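Local coordinates for protein CmeC (Campylobacter jejuni, PDB 4MT4) that forms, as a trimer, an outer membrane channel of the outer membrane factor family and probably carries out efflux transport across that membrane, at residues L81-D86 with L120-D125; T303-F308 with T323-G328; A388-Y393 with Q419-A424. All coordinates share one frame; numbering follows the deposited sequence.

Contacts 1 and 2 belong to one antiparallel sheet of the membrane barrel, whereas contact 3 sits far away in the helical part of the chain, its centre about 78 Å from that of contact 1 and about 91 Å from that of contact 2. Strands 109-124 and 299-310 are neighbours, and Leu120 N probably hydrogen-bonds to Gly304 O (2.6 Å), joining the first two contacts. Contact 1 is a surface contact where a strand begins, mixing two backbone bonds with proline-tyrosine packing and a water. Contact 2 is largely buried, a full backbone ladder flanked by detergent. Contact 3, partly buried, has no backbone ladder: it is side-chain packing that chiefly fits the two helices together.

Contact 1. Residues L81-D86 with L120-D125; sequences LLPKFD and LSYEID
Pro83 sets its CD over the face of the Tyr122 ring, 3.9 Å from the centroid and almost straight above it, a CH-pi contact. Proline suits this spot: its short, rigid ring is a low bump that an aromatic plane can cover, and with no N-H it has no strand bond to lose just before strand 84-86 begins. Tyr122 takes CG anti to its own backbone N (chi1 -169°), which lays the ring alongside the loop residues 81-83 until OH comes 3.1 Å from Leu81 O, at the ring's edge. Next to the proline, the branched end of Leu120 fills the dip between two bumps: its CD1 touches Pro83 CB at 3.7 Å and Phe85 CE1 at 3.8 Å, with the leucine and phenylalanine side chains lying side by side.

Lys84 and Ser121 occupy the other face of the sheet. Their backbones form a hydrogen-bonded antiparallel pair, Lys84 N to Ser121 O at 2.9 Å and Ser121 N to Lys84 O at 3.1 Å. The small serine lets the lysine's CB come close, and its OG shares a water with Lys84 O and Asp86 OD1; Asp86 OD2 hydrogen-bonds to His336 of the second subunit.

Here barrel strands give way to helices. Ile124 and Asp125 touch the bound (2S)-1-(pentanoyloxy)propan-2-yl hexanoate, and Asp125 OD1 accepts a hydrogen bond from Tyr130 N of helix 129-195. Strand 299-310 flanks strand 109-124, and beyond Phe85 and Asp86 the sheet continues into the second subunit, whose Glu339 forms a salt bridge with Lys84.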
loop_
_atom_site.group_PDB
_atom_site.type_symbol
_atom_site.label_atom_id
_atom_site.label_comp_id
_atom_site.label_asym_id
_atom_site.label_seq_id
_atom_site.Cartn_x
_atom_site.Cartn_y
_atom_site.Cartn_z
ATOM N N LEU B 81 12.113 -34.898 1.007
ATOM C CA LEU B 81 11.750 -36.121 0.298
ATOM C C LEU B 81 12.779 -37.222 0.543
ATOM O O LEU B 81 12.617 -38.351 0.080
ATOM C CB LEU B 81 11.627 -35.853 -1.204
ATOM C CG LEU B 81 10.680 -34.734 -1.641
ATOM C CD1 LEU B 81 10.762 -34.526 -3.143
ATOM C CD2 LEU B 81 9.253 -35.043 -1.220
ATOM N N LEU B 82 13.836 -36.887 1.276
ATOM C CA LEU B 82 14.962 -37.795 1.453
ATOM C C LEU B 82 15.262 -38.035 2.932
ATOM O O LEU B 82 14.999 -37.172 3.767
ATOM C CB LEU B 82 16.197 -37.233 0.742
ATOM C CG LEU B 82 16.069 -37.005 -0.765
ATOM C CD1 LEU B 82 17.183 -36.101 -1.270
ATOM C CD2 LEU B 82 16.084 -38.333 -1.503
ATOM N N PRO B 83 15.810 -39.217 3.260
ATOM C CA PRO B 83 16.168 -39.547 4.645
ATOM C C PRO B 83 17.286 -38.662 5.188
ATOM O O PRO B 83 18.264 -38.395 4.490
ATOM C CB PRO B 83 16.626 -41.006 4.551
ATOM C CG PRO B 83 17.047 -41.180 3.133
ATOM C CD PRO B 83 16.103 -40.329 2.340
ATOM N N LYS B 84 17.135 -38.221 6.432
ATOM C CA LYS B 84 18.118 -37.358 7.071
ATOM C C LYS B 84 19.089 -38.165 7.930
ATOM O O LYS B 84 18.695 -39.117 8.603
ATOM C CB LYS B 84 17.416 -36.297 7.920
ATOM C CG LYS B 84 16.427 -35.443 7.143
ATOM C CD LYS B 84 17.128 -34.665 6.042
ATOM C CE LYS B 84 16.140 -33.864 5.212
ATOM N NZ LYS B 84 15.348 -32.918 6.045
ATOM N N PHE B 85 20.361 -37.783 7.899
ATOM C CA PHE B 85 21.375 -38.458 8.697
ATOM C C PHE B 85 22.045 -37.489 9.665
ATOM O O PHE B 85 22.507 -36.419 9.270
ATOM C CB PHE B 85 22.423 -39.115 7.798
ATOM C CG PHE B 85 21.885 -40.241 6.965
ATOM C CD1 PHE B 85 21.788 -41.520 7.484
ATOM C CD2 PHE B 85 21.479 -40.019 5.659
ATOM C CE1 PHE B 85 21.294 -42.558 6.719
ATOM C CE2 PHE B 85 20.983 -41.052 4.889
ATOM C CZ PHE B 85 20.890 -42.324 5.420
ATOM N N ASP B 86 22.088 -37.875 10.936
ATOM C CA ASP B 86 22.683 -37.038 11.970
ATOM C C ASP B 86 23.601 -37.837 12.888
ATOM O O ASP B 86 23.396 -39.032 13.110
ATOM C CB ASP B 86 21.595 -36.354 12.801
ATOM C CG ASP B 86 20.722 -35.430 11.974
ATOM O OD1 ASP B 86 19.730 -35.914 11.390
ATOM O OD2 ASP B 86 21.023 -34.219 11.912
ATOM N N LEU B 120 19.257 -42.246 11.750
ATOM C CA LEU B 120 18.423 -42.177 10.559
ATOM C C LEU B 120 17.034 -41.666 10.915
ATOM O O LEU B 120 16.417 -42.135 11.867
ATOM C CB LEU B 120 18.322 -43.547 9.886
ATOM C CG LEU B 120 17.222 -43.703 8.830
ATOM C CD1 LEU B 120 17.598 -42.985 7.543
ATOM C CD2 LEU B 120 16.915 -45.172 8.568
ATOM N N SER B 121 16.550 -40.695 10.152
ATOM C CA SER B 121 15.189 -40.202 10.314
ATOM C C SER B 121 14.561 -39.967 8.945
ATOM O O SER B 121 15.052 -39.157 8.159
ATOM C CB SER B 121 15.166 -38.917 11.142
ATOM O OG SER B 121 15.930 -37.895 10.526
ATOM N N TYR B 122 13.483 -40.689 8.661
ATOM C CA TYR B 122 12.835 -40.613 7.357
ATOM C C TYR B 122 11.318 -40.687 7.481
ATOM O O TYR B 122 10.773 -41.639 8.038
ATOM C CB TYR B 122 13.338 -41.736 6.447
ATOM C CG TYR B 122 12.937 -41.584 4.996
ATOM C CD1 TYR B 122 12.638 -40.336 4.461
ATOM C CD2 TYR B 122 12.849 -42.691 4.162
ATOM C CE1 TYR B 122 12.269 -40.195 3.137
ATOM C CE2 TYR B 122 12.480 -42.560 2.836
ATOM C CZ TYR B 122 12.192 -41.310 2.329
ATOM O OH TYR B 122 11.825 -41.174 1.009
ATOM N N GLU B 123 10.641 -39.675 6.953
ATOM C CA GLU B 123 9.186 -39.655 6.939
ATOM C C GLU B 123 8.675 -40.227 5.621
ATOM O O GLU B 123 8.855 -39.622 4.563
ATOM C CB GLU B 123 8.663 -38.231 7.145
ATOM C CG GLU B 123 7.405 -38.144 7.998
ATOM C CD GLU B 123 7.668 -38.473 9.455
ATOM O OE1 GLU B 123 8.819 -38.298 9.909
ATOM O OE2 GLU B 123 6.724 -38.908 10.147
ATOM N N ILE B 124 8.044 -41.395 5.687
ATOM C CA ILE B 124 7.544 -42.061 4.490
ATOM C C ILE B 124 6.373 -41.290 3.886
ATOM O O ILE B 124 5.311 -41.169 4.496
ATOM C CB ILE B 124 7.110 -43.508 4.791
ATOM C CG1 ILE B 124 8.232 -44.259 5.511
ATOM C CG2 ILE B 124 6.728 -44.225 3.510
ATOM C CD1 ILE B 124 9.531 -44.312 4.731
ATOM N N ASP B 125 6.581 -40.772 2.680
ATOM C CA ASP B 125 5.602 -39.908 2.031
ATOM C C ASP B 125 4.527 -40.722 1.320
ATOM O O ASP B 125 4.403 -40.667 0.098
ATOM C CB ASP B 125 6.300 -38.971 1.044
ATOM C CG ASP B 125 5.444 -37.782 0.662
ATOM O OD1 ASP B 125 4.614 -37.351 1.489
ATOM O OD2 ASP B 125 5.606 -37.273 -0.467
HETATM O O HOH W 1 18.581 -38.271 11.523
#

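Contact 2. Residues T303-F308 with T323-G328; sequences TGLLGF and TWNIGG. With C8E ((hydroxyethyloxy)tri(ethyloxy)octane), chain P; C8E ((hydroxyethyloxy)tri(ethyloxy)octane), chain Q; C8E ((hydroxyethyloxy)tri(ethyloxy)octane), chain C.
Thr303 O is approached by two donors from the opposite strand: Gly327 N makes the shortest hydrogen bond of this contact to it, 2.8 Å, and the CA-H of Ile326 comes in beside it. The two strands form a beta hairpin in the membrane barrel, and the ladder runs on through the paired bonds of Leu305 with Asn325 and of Gly307 with Thr323. Gly327, with no side chain, takes the place beside Thr303 OG1, where the space is tight.

On the same face, Asn325 and Leu305 cross obliquely. With CG between the backbone N and the carbonyl carbon (chi1 62°), the asparagine brings OD1 over the leucine, 3.2 Å from CB, a tight contact of the amide oxygen with the leucine's CB and CD2. Thr323, farther along this face, sets its CG2 3.6 Å from Gly307 O, while its OG1 hydrogen-bonds to Lys95 O of the third subunit. Trp324 to Gly328 also pair with a strand of that subunit, so the sheet continues past the hairpin.

The opposite face, carrying Leu306, Trp324 and Ile326, is clad in detergent, which suits the apolar residue types there and is consistent with a lipid-facing surface. Leu306 CD1 meets Trp324 CB at 4.1 Å. Where Gly304 has no side chain, one octyl tail runs close over the backbone, C3 lying 3.9 Å from Gly304 C. Farther along the same detergent molecule, ether O9 rests over one face of the Trp324 indole, towards its rim, 3.2 Å from CZ3.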
loop_
_atom_site.group_PDB
_atom_site.type_symbol
_atom_site.label_atom_id
_atom_site.label_comp_id
_atom_site.label_asym_id
_atom_site.label_seq_id
_atom_site.Cartn_x
_atom_site.Cartn_y
_atom_site.Cartn_z
ATOM N N THR B 303 12.991 -44.651 11.817
ATOM C CA THR B 303 14.164 -44.259 12.588
ATOM C C THR B 303 15.188 -45.387 12.631
ATOM O O THR B 303 14.830 -46.562 12.634
ATOM C CB THR B 303 13.793 -43.856 14.028
ATOM O OG1 THR B 303 13.043 -44.907 14.647
ATOM C CG2 THR B 303 12.964 -42.579 14.029
ATOM N N GLY B 304 16.464 -45.022 12.656
ATOM C CA GLY B 304 17.535 -46.000 12.694
ATOM C C GLY B 304 18.747 -45.484 13.441
ATOM O O GLY B 304 19.071 -44.298 13.370
ATOM N N LEU B 305 19.413 -46.378 14.165
ATOM C CA LEU B 305 20.610 -46.020 14.915
ATOM C C LEU B 305 21.729 -47.023 14.665
ATOM O O LEU B 305 21.487 -48.226 14.583
ATOM C CB LEU B 305 20.306 -45.937 16.413
ATOM C CG LEU B 305 21.504 -45.784 17.355
ATOM C CD1 LEU B 305 22.158 -44.420 17.187
ATOM C CD2 LEU B 305 21.102 -46.014 18.804
ATOM N N LEU B 306 22.949 -46.518 14.535
ATOM C CA LEU B 306 24.131 -47.363 14.445
ATOM C C LEU B 306 25.279 -46.712 15.202
ATOM O O LEU B 306 25.810 -45.689 14.774
ATOM C CB LEU B 306 24.529 -47.609 12.990
ATOM C CG LEU B 306 25.799 -48.447 12.813
ATOM C CD1 LEU B 306 25.618 -49.842 13.403
ATOM C CD2 LEU B 306 26.204 -48.523 11.350
ATOM N N GLY B 307 25.655 -47.302 16.331
ATOM C CA GLY B 307 26.726 -46.744 17.132
ATOM C C GLY B 307 27.077 -47.523 18.382
ATOM O O GLY B 307 27.230 -48.743 18.345
ATOM N N PHE B 308 27.209 -46.808 19.496
ATOM C CA PHE B 308 27.713 -47.401 20.728
ATOM C C PHE B 308 26.924 -46.982 21.968
ATOM O O PHE B 308 26.341 -45.897 22.015
ATOM C CB PHE B 308 29.188 -47.035 20.918
ATOM C CG PHE B 308 30.073 -47.436 19.769
ATOM C CD1 PHE B 308 30.650 -48.694 19.726
ATOM C CD2 PHE B 308 30.334 -46.550 18.734
ATOM C CE1 PHE B 308 31.464 -49.065 18.673
ATOM C CE2 PHE B 308 31.148 -46.916 17.677
ATOM C CZ PHE B 308 31.714 -48.176 17.647
ATOM N N THR B 323 25.979 -51.327 19.034
ATOM C CA THR B 323 24.530 -51.454 19.098
ATOM C C THR B 323 23.859 -50.851 17.868
ATOM O O THR B 323 24.422 -49.979 17.204
ATOM C CB THR B 323 23.961 -50.775 20.363
ATOM O OG1 THR B 323 22.545 -50.988 20.428
ATOM C CG2 THR B 323 24.245 -49.279 20.345
ATOM N N TRP B 324 22.656 -51.327 17.566
ATOM C CA TRP B 324 21.843 -50.734 16.515
ATOM C C TRP B 324 20.364 -50.978 16.770
ATOM O O TRP B 324 19.994 -51.886 17.514
ATOM C CB TRP B 324 22.238 -51.276 15.132
ATOM C CG TRP B 324 22.213 -52.776 14.995
ATOM C CD1 TRP B 324 23.290 -53.614 14.994
ATOM C CD2 TRP B 324 21.059 -53.611 14.821
ATOM N NE1 TRP B 324 22.881 -54.915 14.839
ATOM C CE2 TRP B 324 21.515 -54.942 14.730
ATOM C CE3 TRP B 324 19.684 -53.364 14.736
ATOM C CZ2 TRP B 324 20.648 -56.019 14.562
ATOM C CZ3 TRP B 324 18.826 -54.434 14.571
ATOM C CH2 TRP B 324 19.310 -55.745 14.485
ATOM N N ASN B 325 19.523 -50.153 16.153
ATOM C CA ASN B 325 18.083 -50.373 16.167
ATOM C C ASN B 325 17.414 -49.770 14.937
ATOM O O ASN B 325 17.944 -48.851 14.314
ATOM C CB ASN B 325 17.452 -49.805 17.443
ATOM C CG ASN B 325 17.618 -48.303 17.565
ATOM O OD1 ASN B 325 18.509 -47.826 18.265
ATOM N ND2 ASN B 325 16.753 -47.550 16.894
ATOM N N ILE B 326 16.251 -50.306 14.590
ATOM C CA ILE B 326 15.459 -49.787 13.486
ATOM C C ILE B 326 14.000 -49.774 13.925
ATOM O O ILE B 326 13.526 -50.721 14.553
ATOM C CB ILE B 326 15.649 -50.627 12.197
ATOM C CG1 ILE B 326 14.781 -50.084 11.060
ATOM C CG2 ILE B 326 15.354 -52.102 12.460
ATOM C CD1 ILE B 326 14.959 -50.826 9.751
ATOM N N GLY B 327 13.297 -48.689 13.622
ATOM C CA GLY B 327 11.929 -48.534 14.076
ATOM C C GLY B 327 10.995 -47.858 13.093
ATOM O O GLY B 327 11.398 -46.982 12.328
ATOM N N GLY B 328 9.737 -48.278 13.119
ATOM C CA GLY B 328 8.697 -47.653 12.325
ATOM C C GLY B 328 7.542 -47.275 13.229
ATOM O O GLY B 328 7.245 -47.989 14.185
HETATM C C1 C8E P . 21.809 -44.711 10.146
HETATM C C2 C8E P . 22.105 -46.127 10.507
HETATM C C3 C8E P . 20.952 -47.059 10.672
HETATM C C4 C8E P . 21.255 -48.501 10.899
HETATM C C5 C8E P . 20.101 -49.438 11.017
HETATM C C6 C8E P . 20.413 -50.856 11.347
HETATM C C7 C8E P . 19.401 -51.898 11.014
HETATM C C8 C8E P . 19.909 -53.291 10.860
HETATM O O9 C8E P . 19.176 -54.312 11.424
HETATM C C10 C8E P . 18.148 -54.886 10.707
HETATM C C11 C8E P . 18.214 -56.359 10.489
HETATM O O12 C8E P . 17.207 -57.133 11.027
HETATM C C13 C8E P . 17.518 -58.204 11.838
HETATM C C14 C8E P . 18.630 -59.112 11.436
HETATM O O15 C8E P . 19.161 -59.914 12.422
HETATM C C16 C8E P . 19.298 -61.266 12.198
HETATM C C17 C8E P . 19.534 -62.144 13.382
HETATM O O18 C8E P . 20.831 -62.296 13.827
HETATM C C19 C8E P . 21.085 -63.079 14.936
HETATM C C20 C8E P . 22.269 -63.987 14.915
HETATM O O21 C8E P . 22.422 -64.874 15.966
HETATM C C1 C8E Q . 27.164 -55.025 12.367
HETATM C C2 C8E Q . 27.291 -53.563 12.106
HETATM C C3 C8E Q . 28.663 -52.981 12.055
HETATM C C4 C8E Q . 29.051 -52.033 13.138
HETATM C C5 C8E Q . 29.932 -50.888 12.770
HETATM C C6 C8E Q . 30.160 -49.838 13.802
HETATM C C7 C8E Q . 30.364 -48.436 13.338
HETATM C C8 C8E Q . 30.095 -47.352 14.326
HETATM O O9 C8E Q . 29.755 -46.101 13.856
HETATM C C10 C8E Q . 29.397 -45.125 14.761
HETATM C C11 C8E Q . 29.962 -43.758 14.576
HETATM O O12 C8E Q . 29.540 -42.777 15.446
HETATM C C13 C8E Q . 29.400 -41.480 15.002
HETATM C C14 C8E Q . 29.822 -40.391 15.930
HETATM O O15 C8E Q . 28.992 -39.299 16.063
HETATM C C16 C8E Q . 29.532 -38.035 15.995
HETATM C C17 C8E Q . 28.854 -36.943 16.747
HETATM O O18 C8E Q . 29.520 -35.744 16.893
HETATM C C19 C8E Q . 30.302 -35.253 15.868
HETATM C C20 C8E Q . 31.784 -35.235 16.048
HETATM O O21 C8E Q . 32.578 -35.103 14.925
HETATM C C1 C8E C . 10.352 -48.266 3.556
HETATM C C2 C8E C . 9.776 -49.067 4.675
HETATM C C3 C8E C . 10.562 -50.236 5.163
HETATM C C4 C8E C . 10.023 -51.001 6.324
HETATM C C5 C8E C . 10.183 -50.422 7.689
HETATM C C6 C8E C . 9.382 -51.043 8.783
HETATM C C7 C8E C . 9.715 -50.686 10.192
HETATM C C8 C8E C . 10.824 -51.438 10.846
HETATM O O9 C8E C . 10.498 -52.295 11.874
HETATM C C10 C8E C . 11.507 -52.952 12.548
HETATM C C11 C8E C . 11.173 -54.232 13.235
HETATM O O12 C8E C . 11.022 -55.353 12.449
HETATM C C13 C8E C . 10.740 -56.567 13.035
HETATM C C14 C8E C . 10.935 -57.791 12.209
HETATM O O15 C8E C . 10.630 -58.996 12.801
HETATM C C16 C8E C . 9.388 -59.158 13.369
HETATM C C17 C8E C . 9.118 -60.448 14.060
HETATM O O18 C8E C . 8.192 -60.429 15.077
HETATM C C19 C8E C . 8.196 -61.446 16.007
HETATM C C20 C8E C . 8.145 -62.842 15.486
HETATM O O21 C8E C . 8.341 -63.876 16.380
#

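Contact 3. Residues A388-Y393 with Q419-A424; sequences ASEQSY and QNWLNA
Glu390 and Trp421 each carry CG anti to the backbone N (chi1 178° and 177°), which lays their side chains alongside one another and pointing the same way at one flank of the helix pair. The glutamate chain then bends at its second torsion, bringing OE2 to the edge of the indole, near its plane, where Trp421 NE1 reaches it in a straight but weak hydrogen bond of 3.4 Å. Carboxylate and indole are nearly coplanar. The other carboxylate oxygen is held by its own helix, Gln391 NE2 donating to Glu390 OE1 at 2.9 Å on the syn side but tilted well out of the carboxylate plane, which probably limits the rotation of the group, though the bond to Trp421 is weak. A long acid suits this place because it can span the gap between helices to an indole N-H.

Ala424 is the small bump in the middle. Its methyl enters the hollow between Glu390 and Tyr393, CB lying 3.7 Å from Glu390 CA and 3.8 Å from Tyr393 CD2; so small a side chain lets the backbones approach closely, with CA atoms of Glu390 and Ala424 4.8 Å apart. Tyr393 fills the other flank. Its CD1 packs on Asn420 CB at 3.6 Å, Asn420 O lies over one face of the ring, and Ser389 OG sits at the ring edge.

The two segments run nearly antiparallel, their directions 162° apart, as legs of the hairpin of helices 339-405 and 411-445, part of the long helical barrel characteristic of the outer membrane factor family. Tyr397 meets the Trp421 ring. Leu422, turned away from the contact, packs on helices 129-195 and 201-236, while Ser389 and Tyr393 pack against Glu212 and Ala209 of the third subunit.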
loop_
_atom_site.group_PDB
_atom_site.type_symbol
_atom_site.label_atom_id
_atom_site.label_comp_id
_atom_site.label_asym_id
_atom_site.label_seq_id
_atom_site.Cartn_x
_atom_site.Cartn_y
_atom_site.Cartn_z
ATOM N N ALA B 388 -2.308 20.946 -36.135
ATOM C CA ALA B 388 -3.010 21.912 -36.974
ATOM C C ALA B 388 -3.430 23.132 -36.161
ATOM O O ALA B 388 -3.388 24.259 -36.653
ATOM C CB ALA B 388 -4.218 21.266 -37.631
ATOM N N SER B 389 -3.830 22.897 -34.915
ATOM C CA SER B 389 -4.223 23.976 -34.015
ATOM C C SER B 389 -3.053 24.919 -33.751
ATOM O O SER B 389 -3.205 26.138 -33.793
ATOM C CB SER B 389 -4.750 23.414 -32.693
ATOM O OG SER B 389 -4.992 24.452 -31.757
ATOM N N GLU B 390 -1.884 24.342 -33.488
ATOM C CA GLU B 390 -0.680 25.117 -33.217
ATOM C C GLU B 390 -0.253 25.929 -34.441
ATOM O O GLU B 390 0.220 27.059 -34.311
ATOM C CB GLU B 390 0.454 24.192 -32.766
ATOM C CG GLU B 390 1.776 24.898 -32.502
ATOM C CD GLU B 390 2.716 24.842 -33.689
ATOM O OE1 GLU B 390 2.716 23.817 -34.406
ATOM O OE2 GLU B 390 3.457 25.824 -33.907
ATOM N N GLN B 391 -0.427 25.350 -35.626
ATOM C CA GLN B 391 -0.071 26.035 -36.863
ATOM C C GLN B 391 -1.013 27.197 -37.151
ATOM O O GLN B 391 -0.589 28.245 -37.634
ATOM C CB GLN B 391 -0.069 25.059 -38.039
ATOM C CG GLN B 391 1.177 24.193 -38.103
ATOM C CD GLN B 391 2.451 25.015 -38.094
ATOM O OE1 GLN B 391 2.731 25.760 -39.034
ATOM N NE2 GLN B 391 3.223 24.897 -37.020
ATOM N N SER B 392 -2.293 27.008 -36.852
ATOM C CA SER B 392 -3.279 28.057 -37.073
ATOM C C SER B 392 -3.038 29.234 -36.133
ATOM O O SER B 392 -3.018 30.385 -36.565
ATOM C CB SER B 392 -4.695 27.512 -36.890
ATOM O OG SER B 392 -4.971 26.503 -37.845
ATOM N N TYR B 393 -2.840 28.937 -34.851
ATOM C CA TYR B 393 -2.588 29.971 -33.850
ATOM C C TYR B 393 -1.259 30.679 -34.085
ATOM O O TYR B 393 -1.071 31.818 -33.658
ATOM C CB TYR B 393 -2.617 29.378 -32.438
ATOM C CG TYR B 393 -4.010 29.215 -31.870
ATOM C CD1 TYR B 393 -4.758 30.323 -31.489
ATOM C CD2 TYR B 393 -4.574 27.957 -31.711
ATOM C CE1 TYR B 393 -6.031 30.182 -30.970
ATOM C CE2 TYR B 393 -5.847 27.805 -31.191
ATOM C CZ TYR B 393 -6.570 28.920 -30.824
ATOM O OH TYR B 393 -7.837 28.774 -30.307
ATOM N N GLN B 419 -0.137 34.616 -26.511
ATOM C CA GLN B 419 -0.385 33.666 -25.431
ATOM C C GLN B 419 -1.102 32.428 -25.959
ATOM O O GLN B 419 -0.862 31.312 -25.501
ATOM C CB GLN B 419 -1.214 34.316 -24.321
ATOM C CG GLN B 419 -1.512 33.405 -23.139
ATOM C CD GLN B 419 -0.303 33.193 -22.250
ATOM O OE1 GLN B 419 0.388 32.179 -22.349
ATOM N NE2 GLN B 419 -0.042 34.152 -21.369
ATOM N N ASN B 420 -1.983 32.639 -26.933
ATOM C CA ASN B 420 -2.736 31.550 -27.545
ATOM C C ASN B 420 -1.835 30.594 -28.318
ATOM O O ASN B 420 -2.033 29.379 -28.278
ATOM C CB ASN B 420 -3.822 32.107 -28.467
ATOM C CG ASN B 420 -4.955 32.761 -27.703
ATOM O OD1 ASN B 420 -5.159 32.492 -26.520
ATOM N ND2 ASN B 420 -5.705 33.623 -28.381
ATOM N N TRP B 421 -0.851 31.145 -29.025
ATOM C CA TRP B 421 0.126 30.331 -29.741
ATOM C C TRP B 421 0.937 29.497 -28.756
ATOM O O TRP B 421 1.171 28.308 -28.979
ATOM C CB TRP B 421 1.055 31.207 -30.582
ATOM C CG TRP B 421 2.133 30.435 -31.295
ATOM C CD1 TRP B 421 2.065 29.144 -31.733
ATOM C CD2 TRP B 421 3.444 30.904 -31.638
ATOM N NE1 TRP B 421 3.249 28.783 -32.331
ATOM C CE2 TRP B 421 4.112 29.846 -32.285
ATOM C CE3 TRP B 421 4.117 32.118 -31.461
ATOM C CZ2 TRP B 421 5.417 29.964 -32.757
ATOM C CZ3 TRP B 421 5.414 32.233 -31.930
ATOM C CH2 TRP B 421 6.050 31.163 -32.570
ATOM N N LEU B 422 1.365 30.135 -27.670
ATOM C CA LEU B 422 2.121 29.462 -26.623
ATOM C C LEU B 422 1.331 28.295 -26.040
ATOM O O LEU B 422 1.863 27.199 -25.870
ATOM C CB LEU B 422 2.491 30.447 -25.513
ATOM C CG LEU B 422 3.276 29.876 -24.332
ATOM C CD1 LEU B 422 4.642 29.383 -24.783
ATOM C CD2 LEU B 422 3.412 30.908 -23.224
ATOM N N ASN B 423 0.058 28.542 -25.743
ATOM C CA ASN B 423 -0.829 27.506 -25.225
ATOM C C ASN B 423 -0.968 26.348 -26.205
ATOM O O ASN B 423 -0.938 25.182 -25.814
ATOM C CB ASN B 423 -2.205 28.094 -24.905
ATOM C CG ASN B 423 -2.160 29.100 -23.769
ATOM O OD1 ASN B 423 -1.090 29.423 -23.254
ATOM N ND2 ASN B 423 -3.325 29.604 -23.376
ATOM N N ALA B 424 -1.115 26.683 -27.482
ATOM C CA ALA B 424 -1.258 25.682 -28.533
ATOM C C ALA B 424 0.042 24.913 -28.746
ATOM O O ALA B 424 0.025 23.725 -29.061
ATOM C CB ALA B 424 -1.706 26.339 -29.830
#